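Local coordinates for protein succinate dehydrogenase subunit D (Mycolicibacterium smegmatis MC2 51, PDB 6LUM) that probably forms part of the membrane anchor of a succinate dehydrogenase, holding haem and menaquinone for electron transfer between succinate and the quinone pool, at residues M51-H65 with W96-N110. Residues are numbered along the deposited sequence; the frame is centred on the assembly and turned at random.
Sequences MRFSGIALVFLALGH and WDMALLWLAMIHGAN. With HEM (protoporphyrin IX containing Fe), chain R; MQ9 (menaquinone-9), chain C.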
# COMPACT_ATOMS: atom_id res chain seq x y z
N MET B 51 26.68 -20.25 -7.61
CA MET B 51 26.82 -21.43 -8.45
C MET B 51 27.64 -21.13 -9.68
O MET B 51 28.52 -21.91 -10.05
CB MET B 51 25.46 -21.99 -8.83
CG MET B 51 24.66 -22.43 -7.65
SD MET B 51 25.31 -23.88 -6.87
CE MET B 51 24.62 -25.12 -7.93
N ARG B 52 27.42 -19.96 -10.29
CA ARG B 52 28.21 -19.62 -11.47
C ARG B 52 29.70 -19.46 -11.15
O ARG B 52 30.55 -20.08 -11.81
CB ARG B 52 27.67 -18.34 -12.10
CG ARG B 52 26.64 -18.58 -13.17
CD ARG B 52 25.37 -19.10 -12.59
NE ARG B 52 24.50 -19.61 -13.62
CZ ARG B 52 23.43 -20.34 -13.38
NH1 ARG B 52 23.11 -20.66 -12.14
NH2 ARG B 52 22.68 -20.76 -14.38
N PHE B 53 30.03 -18.65 -10.15
CA PHE B 53 31.43 -18.38 -9.84
C PHE B 53 32.15 -19.62 -9.32
O PHE B 53 33.28 -19.92 -9.74
CB PHE B 53 31.54 -17.25 -8.83
CG PHE B 53 31.18 -15.91 -9.39
CD1 PHE B 53 31.35 -15.63 -10.72
CD2 PHE B 53 30.68 -14.92 -8.58
CE1 PHE B 53 31.02 -14.41 -11.23
CE2 PHE B 53 30.36 -13.69 -9.09
CZ PHE B 53 30.53 -13.44 -10.41
N SER B 54 31.54 -20.34 -8.39
CA SER B 54 32.16 -21.55 -7.86
C SER B 54 32.27 -22.62 -8.93
O SER B 54 33.17 -23.46 -8.87
CB SER B 54 31.38 -22.06 -6.67
OG SER B 54 30.05 -22.32 -7.02
N GLY B 55 31.40 -22.62 -9.93
CA GLY B 55 31.63 -23.50 -11.06
C GLY B 55 32.87 -23.12 -11.84
O GLY B 55 33.65 -23.98 -12.24
N ILE B 56 33.06 -21.82 -12.06
CA ILE B 56 34.25 -21.38 -12.78
C ILE B 56 35.52 -21.82 -12.05
O ILE B 56 36.49 -22.25 -12.67
CB ILE B 56 34.23 -19.86 -12.98
CG1 ILE B 56 33.29 -19.49 -14.12
CG2 ILE B 56 35.60 -19.35 -13.32
CD1 ILE B 56 33.12 -18.01 -14.26
N ALA B 57 35.52 -21.72 -10.72
CA ALA B 57 36.70 -22.15 -9.96
C ALA B 57 36.83 -23.67 -9.92
O ALA B 57 37.94 -24.22 -9.98
CB ALA B 57 36.62 -21.60 -8.54
N LEU B 58 35.70 -24.37 -9.83
CA LEU B 58 35.71 -25.81 -9.72
C LEU B 58 36.14 -26.49 -10.99
O LEU B 58 36.61 -27.62 -10.92
CB LEU B 58 34.34 -26.30 -9.31
CG LEU B 58 34.05 -26.30 -7.83
CD1 LEU B 58 32.62 -26.59 -7.62
CD2 LEU B 58 34.90 -27.33 -7.18
N VAL B 59 35.99 -25.85 -12.15
CA VAL B 59 36.56 -26.43 -13.37
C VAL B 59 38.02 -26.78 -13.13
O VAL B 59 38.41 -27.95 -13.18
CB VAL B 59 36.42 -25.46 -14.55
CG1 VAL B 59 37.09 -26.04 -15.75
CG2 VAL B 59 34.99 -25.22 -14.85
N PHE B 60 38.82 -25.77 -12.79
CA PHE B 60 40.24 -25.98 -12.54
C PHE B 60 40.48 -26.91 -11.37
O PHE B 60 41.20 -27.90 -11.50
CB PHE B 60 40.91 -24.63 -12.31
CG PHE B 60 40.74 -23.68 -13.44
CD1 PHE B 60 41.47 -23.82 -14.60
CD2 PHE B 60 39.83 -22.65 -13.35
CE1 PHE B 60 41.30 -22.95 -15.64
CE2 PHE B 60 39.66 -21.78 -14.39
CZ PHE B 60 40.39 -21.93 -15.53
N LEU B 61 39.87 -26.62 -10.22
CA LEU B 61 40.16 -27.43 -9.03
C LEU B 61 39.82 -28.90 -9.25
O LEU B 61 40.68 -29.77 -9.09
CB LEU B 61 39.42 -26.87 -7.82
CG LEU B 61 39.87 -25.49 -7.34
CD1 LEU B 61 38.96 -25.01 -6.27
CD2 LEU B 61 41.26 -25.53 -6.84
N ALA B 62 38.59 -29.20 -9.66
CA ALA B 62 38.14 -30.58 -9.76
C ALA B 62 38.81 -31.32 -10.91
O ALA B 62 39.18 -32.48 -10.76
CB ALA B 62 36.63 -30.63 -9.91
N LEU B 63 38.97 -30.67 -12.06
CA LEU B 63 39.58 -31.40 -13.17
C LEU B 63 41.08 -31.58 -12.96
O LEU B 63 41.62 -32.61 -13.37
CB LEU B 63 39.29 -30.69 -14.48
CG LEU B 63 37.83 -30.75 -14.93
CD1 LEU B 63 37.72 -30.42 -16.38
CD2 LEU B 63 37.22 -32.10 -14.66
N GLY B 64 41.76 -30.63 -12.33
CA GLY B 64 43.15 -30.85 -12.00
C GLY B 64 43.34 -31.94 -10.98
O GLY B 64 44.28 -32.74 -11.08
N HIS B 65 42.46 -31.99 -9.97
CA HIS B 65 42.48 -33.10 -9.03
C HIS B 65 42.34 -34.43 -9.75
O HIS B 65 43.13 -35.35 -9.54
CB HIS B 65 41.35 -32.93 -8.03
CG HIS B 65 41.46 -33.81 -6.83
ND1 HIS B 65 40.83 -35.02 -6.75
CD2 HIS B 65 42.14 -33.65 -5.67
CE1 HIS B 65 41.11 -35.58 -5.59
NE2 HIS B 65 41.90 -34.77 -4.92
N TRP B 96 44.90 -26.20 -2.18
CA TRP B 96 44.09 -26.72 -3.27
C TRP B 96 42.99 -27.62 -2.76
O TRP B 96 41.83 -27.49 -3.15
CB TRP B 96 44.99 -27.45 -4.25
CG TRP B 96 44.35 -28.01 -5.47
CD1 TRP B 96 43.40 -28.98 -5.52
CD2 TRP B 96 44.65 -27.68 -6.82
NE1 TRP B 96 43.07 -29.25 -6.81
CE2 TRP B 96 43.83 -28.46 -7.63
CE3 TRP B 96 45.53 -26.78 -7.41
CZ2 TRP B 96 43.87 -28.39 -9.01
CZ3 TRP B 96 45.56 -26.70 -8.78
CH2 TRP B 96 44.74 -27.50 -9.56
N ASP B 97 43.33 -28.55 -1.86
CA ASP B 97 42.32 -29.48 -1.35
C ASP B 97 41.34 -28.80 -0.41
O ASP B 97 40.17 -29.18 -0.38
CB ASP B 97 42.97 -30.64 -0.65
CG ASP B 97 43.67 -31.56 -1.59
OD1 ASP B 97 43.09 -31.89 -2.63
OD2 ASP B 97 44.81 -31.94 -1.30
N MET B 98 41.77 -27.79 0.34
CA MET B 98 40.80 -27.09 1.18
C MET B 98 39.80 -26.31 0.34
O MET B 98 38.59 -26.34 0.60
CB MET B 98 41.51 -26.16 2.14
CG MET B 98 40.59 -25.60 3.20
SD MET B 98 39.96 -26.84 4.32
CE MET B 98 40.61 -26.26 5.86
N ALA B 99 40.28 -25.59 -0.68
CA ALA B 99 39.38 -24.89 -1.58
C ALA B 99 38.47 -25.85 -2.31
O ALA B 99 37.28 -25.58 -2.48
CB ALA B 99 40.18 -24.06 -2.57
N LEU B 100 39.00 -26.99 -2.75
CA LEU B 100 38.17 -27.99 -3.41
C LEU B 100 37.06 -28.47 -2.49
O LEU B 100 35.90 -28.49 -2.89
CB LEU B 100 39.05 -29.14 -3.88
CG LEU B 100 38.45 -30.33 -4.62
CD1 LEU B 100 37.57 -29.88 -5.73
CD2 LEU B 100 39.56 -31.15 -5.15
N LEU B 101 37.39 -28.82 -1.25
CA LEU B 101 36.38 -29.28 -0.31
C LEU B 101 35.29 -28.24 -0.10
O LEU B 101 34.10 -28.54 -0.22
CB LEU B 101 37.02 -29.65 1.02
CG LEU B 101 36.09 -29.98 2.18
CD1 LEU B 101 35.65 -31.41 2.13
CD2 LEU B 101 36.82 -29.72 3.45
N TRP B 102 35.68 -27.01 0.20
CA TRP B 102 34.68 -26.01 0.55
C TRP B 102 33.84 -25.63 -0.65
O TRP B 102 32.60 -25.63 -0.57
CB TRP B 102 35.36 -24.80 1.18
CG TRP B 102 35.55 -25.04 2.62
CD1 TRP B 102 36.55 -25.74 3.20
CD2 TRP B 102 34.66 -24.66 3.67
NE1 TRP B 102 36.36 -25.80 4.55
CE2 TRP B 102 35.21 -25.14 4.86
CE3 TRP B 102 33.47 -23.94 3.72
CZ2 TRP B 102 34.61 -24.92 6.09
CZ3 TRP B 102 32.88 -23.73 4.93
CH2 TRP B 102 33.45 -24.22 6.10
N LEU B 103 34.47 -25.31 -1.78
CA LEU B 103 33.71 -24.95 -2.97
C LEU B 103 32.81 -26.08 -3.42
O LEU B 103 31.64 -25.86 -3.74
CB LEU B 103 34.65 -24.54 -4.09
CG LEU B 103 35.27 -23.15 -3.98
CD1 LEU B 103 36.09 -22.88 -5.19
CD2 LEU B 103 34.21 -22.11 -3.84
N ALA B 104 33.33 -27.31 -3.45
CA ALA B 104 32.54 -28.43 -3.95
C ALA B 104 31.37 -28.73 -3.04
O ALA B 104 30.27 -29.00 -3.52
CB ALA B 104 33.42 -29.66 -4.10
N MET B 105 31.56 -28.68 -1.72
CA MET B 105 30.45 -29.00 -0.83
C MET B 105 29.39 -27.91 -0.87
O MET B 105 28.20 -28.23 -0.87
CB MET B 105 30.94 -29.21 0.59
CG MET B 105 31.68 -30.51 0.83
SD MET B 105 31.02 -31.95 -0.02
CE MET B 105 29.54 -32.27 0.92
N ILE B 106 29.77 -26.64 -0.91
CA ILE B 106 28.74 -25.60 -0.96
C ILE B 106 28.01 -25.63 -2.30
O ILE B 106 26.79 -25.47 -2.36
CB ILE B 106 29.34 -24.21 -0.68
CG1 ILE B 106 30.19 -24.25 0.58
CG2 ILE B 106 28.25 -23.22 -0.46
CD1 ILE B 106 29.42 -24.52 1.80
N HIS B 107 28.74 -25.84 -3.40
CA HIS B 107 28.13 -26.00 -4.71
C HIS B 107 27.13 -27.14 -4.73
O HIS B 107 25.97 -26.96 -5.12
CB HIS B 107 29.25 -26.26 -5.72
CG HIS B 107 28.87 -25.97 -7.13
ND1 HIS B 107 29.05 -24.73 -7.70
CD2 HIS B 107 28.36 -26.75 -8.09
CE1 HIS B 107 28.65 -24.77 -8.95
NE2 HIS B 107 28.23 -25.98 -9.22
N GLY B 108 27.55 -28.34 -4.34
CA GLY B 108 26.65 -29.47 -4.35
C GLY B 108 25.48 -29.30 -3.41
O GLY B 108 24.37 -29.73 -3.72
N ALA B 109 25.70 -28.69 -2.25
CA ALA B 109 24.61 -28.53 -1.29
C ALA B 109 23.58 -27.55 -1.79
O ALA B 109 22.38 -27.75 -1.58
CB ALA B 109 25.17 -28.08 0.05
N ASN B 110 24.00 -26.49 -2.47
CA ASN B 110 23.03 -25.57 -3.05
C ASN B 110 22.30 -26.20 -4.22
O ASN B 110 21.09 -25.99 -4.40
CB ASN B 110 23.75 -24.30 -3.46
CG ASN B 110 22.83 -23.22 -3.85
OD1 ASN B 110 21.67 -23.22 -3.47
ND2 ASN B 110 23.32 -22.28 -4.63
CHA HEM R . 24.61 -27.23 -10.70
CHB HEM R . 28.64 -25.85 -12.92
CHC HEM R . 31.05 -29.12 -10.33
CHD HEM R . 27.03 -30.43 -8.05
C1A HEM R . 25.50 -26.52 -11.44
C2A HEM R . 25.24 -25.28 -12.11
C3A HEM R . 26.34 -24.89 -12.73
C4A HEM R . 27.36 -25.87 -12.47
CMA HEM R . 26.49 -23.62 -13.57
CAA HEM R . 23.90 -24.55 -12.13
CBA HEM R . 23.08 -25.31 -13.14
CGA HEM R . 21.72 -24.72 -13.23
O1A HEM R . 20.99 -25.06 -14.18
O2A HEM R . 21.39 -23.91 -12.34
C1B HEM R . 29.63 -26.67 -12.46
C2B HEM R . 30.96 -26.74 -12.97
C3B HEM R . 31.62 -27.64 -12.28
C4B HEM R . 30.74 -28.17 -11.27
CMB HEM R . 31.49 -25.91 -14.15
CAB HEM R . 33.08 -28.02 -12.53
CBB HEM R . 33.57 -29.21 -12.19
C1C HEM R . 30.18 -29.68 -9.43
C2C HEM R . 30.55 -30.48 -8.30
C3C HEM R . 29.43 -30.85 -7.68
C4C HEM R . 28.34 -30.28 -8.39
CMC HEM R . 32.02 -30.81 -7.97
CAC HEM R . 29.20 -31.69 -6.41
CBC HEM R . 30.15 -32.07 -5.56
C1D HEM R . 26.02 -29.74 -8.63
C2D HEM R . 24.62 -30.00 -8.47
C3D HEM R . 23.96 -29.13 -9.20
C4D HEM R . 24.91 -28.27 -9.86
CMD HEM R . 24.02 -31.10 -7.60
CAD HEM R . 22.44 -29.03 -9.33
CBD HEM R . 22.01 -29.42 -10.73
CGD HEM R . 20.71 -28.76 -11.03
O1D HEM R . 20.13 -28.14 -10.12
O2D HEM R . 20.26 -28.84 -12.19
NA HEM R . 26.82 -26.85 -11.67
NB HEM R . 29.52 -27.55 -11.41
NC HEM R . 28.82 -29.57 -9.45
ND HEM R . 26.17 -28.68 -9.49
FE HEM R . 27.84 -28.10 -10.44
C5 MQ9 C . 43.46 -22.55 6.77
C5M MQ9 C . 43.14 -21.44 7.77
C4 MQ9 C . 44.19 -23.68 7.21
O4 MQ9 C . 44.62 -23.78 8.59
C3 MQ9 C . 44.50 -24.71 6.32
C2 MQ9 C . 44.10 -24.63 5.03
C1 MQ9 C . 43.37 -23.49 4.59
O1 MQ9 C . 42.94 -23.38 3.22
C6 MQ9 C . 43.06 -22.46 5.46
C3A MQ9 C . 45.26 -25.88 6.81
C3B MQ9 C . 45.57 -26.93 5.91
C3C MQ9 C . 45.16 -26.85 4.60
C3D MQ9 C . 44.42 -25.70 4.12
C7 MQ9 C . 42.26 -21.25 4.96
C8 MQ9 C . 40.71 -21.45 5.30
C9 MQ9 C . 39.65 -21.28 4.16
C10 MQ9 C . 38.34 -21.73 4.66
C11 MQ9 C . 39.99 -22.08 2.87
C12 MQ9 C . 38.71 -22.35 2.04
C13 MQ9 C . 38.70 -21.58 0.64
C14 MQ9 C . 37.48 -20.66 0.44
C15 MQ9 C . 36.39 -20.95 1.47
C16 MQ9 C . 36.92 -20.87 -0.93
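H107 reaches from helix 91-119 toward S54, both faces of its imidazole covered by side chains of helix 43-70. Its CG stands anti to the backbone N (chi1 -159°), which carries the ring across the interface; NE2 binds the haem iron at 2.5 Å. ND1 donates to S54 OG at 2.7 Å, practically within the ring plane. Serine suits this place because its hydroxyl can accept that N-H while also bonding F50 O. Iron at NE2 and S54 at ND1 fix the ring's rotation, and the bond may make the imidazole a stronger donor to iron. M51 SD lies over one face, 4.0 Å from the ring centroid, its chain curled at chi2 and chi3; L58 CD1 covers the opposite face. Segments 51-65 and 96-110 run in broadly opposed directions but cross steeply (signed crossing angle -124°, closest axis approach 9.8 Å), packing knobs-into-holes in a transmembrane subunit of the succinate dehydrogenase/fumarate reductase family. G55, without a side chain, lets the porphyrin lie close. L103 fits among S54, A57, L58 and L61, its CD1 3.6 Å from A57 CB. L61 divides: CD1 meets L103 and A99, while CD2 makes a CH-pi contact over the five-membered ring of W96, whose NE1 gives a weak hydrogen bond to L61 O (3.3 Å) and whose edge passes G64 CA. L100 sits among L58, L61, A62 and H65, its CD2 3.6 Å from H65 CD2, beside a second haem's pocket.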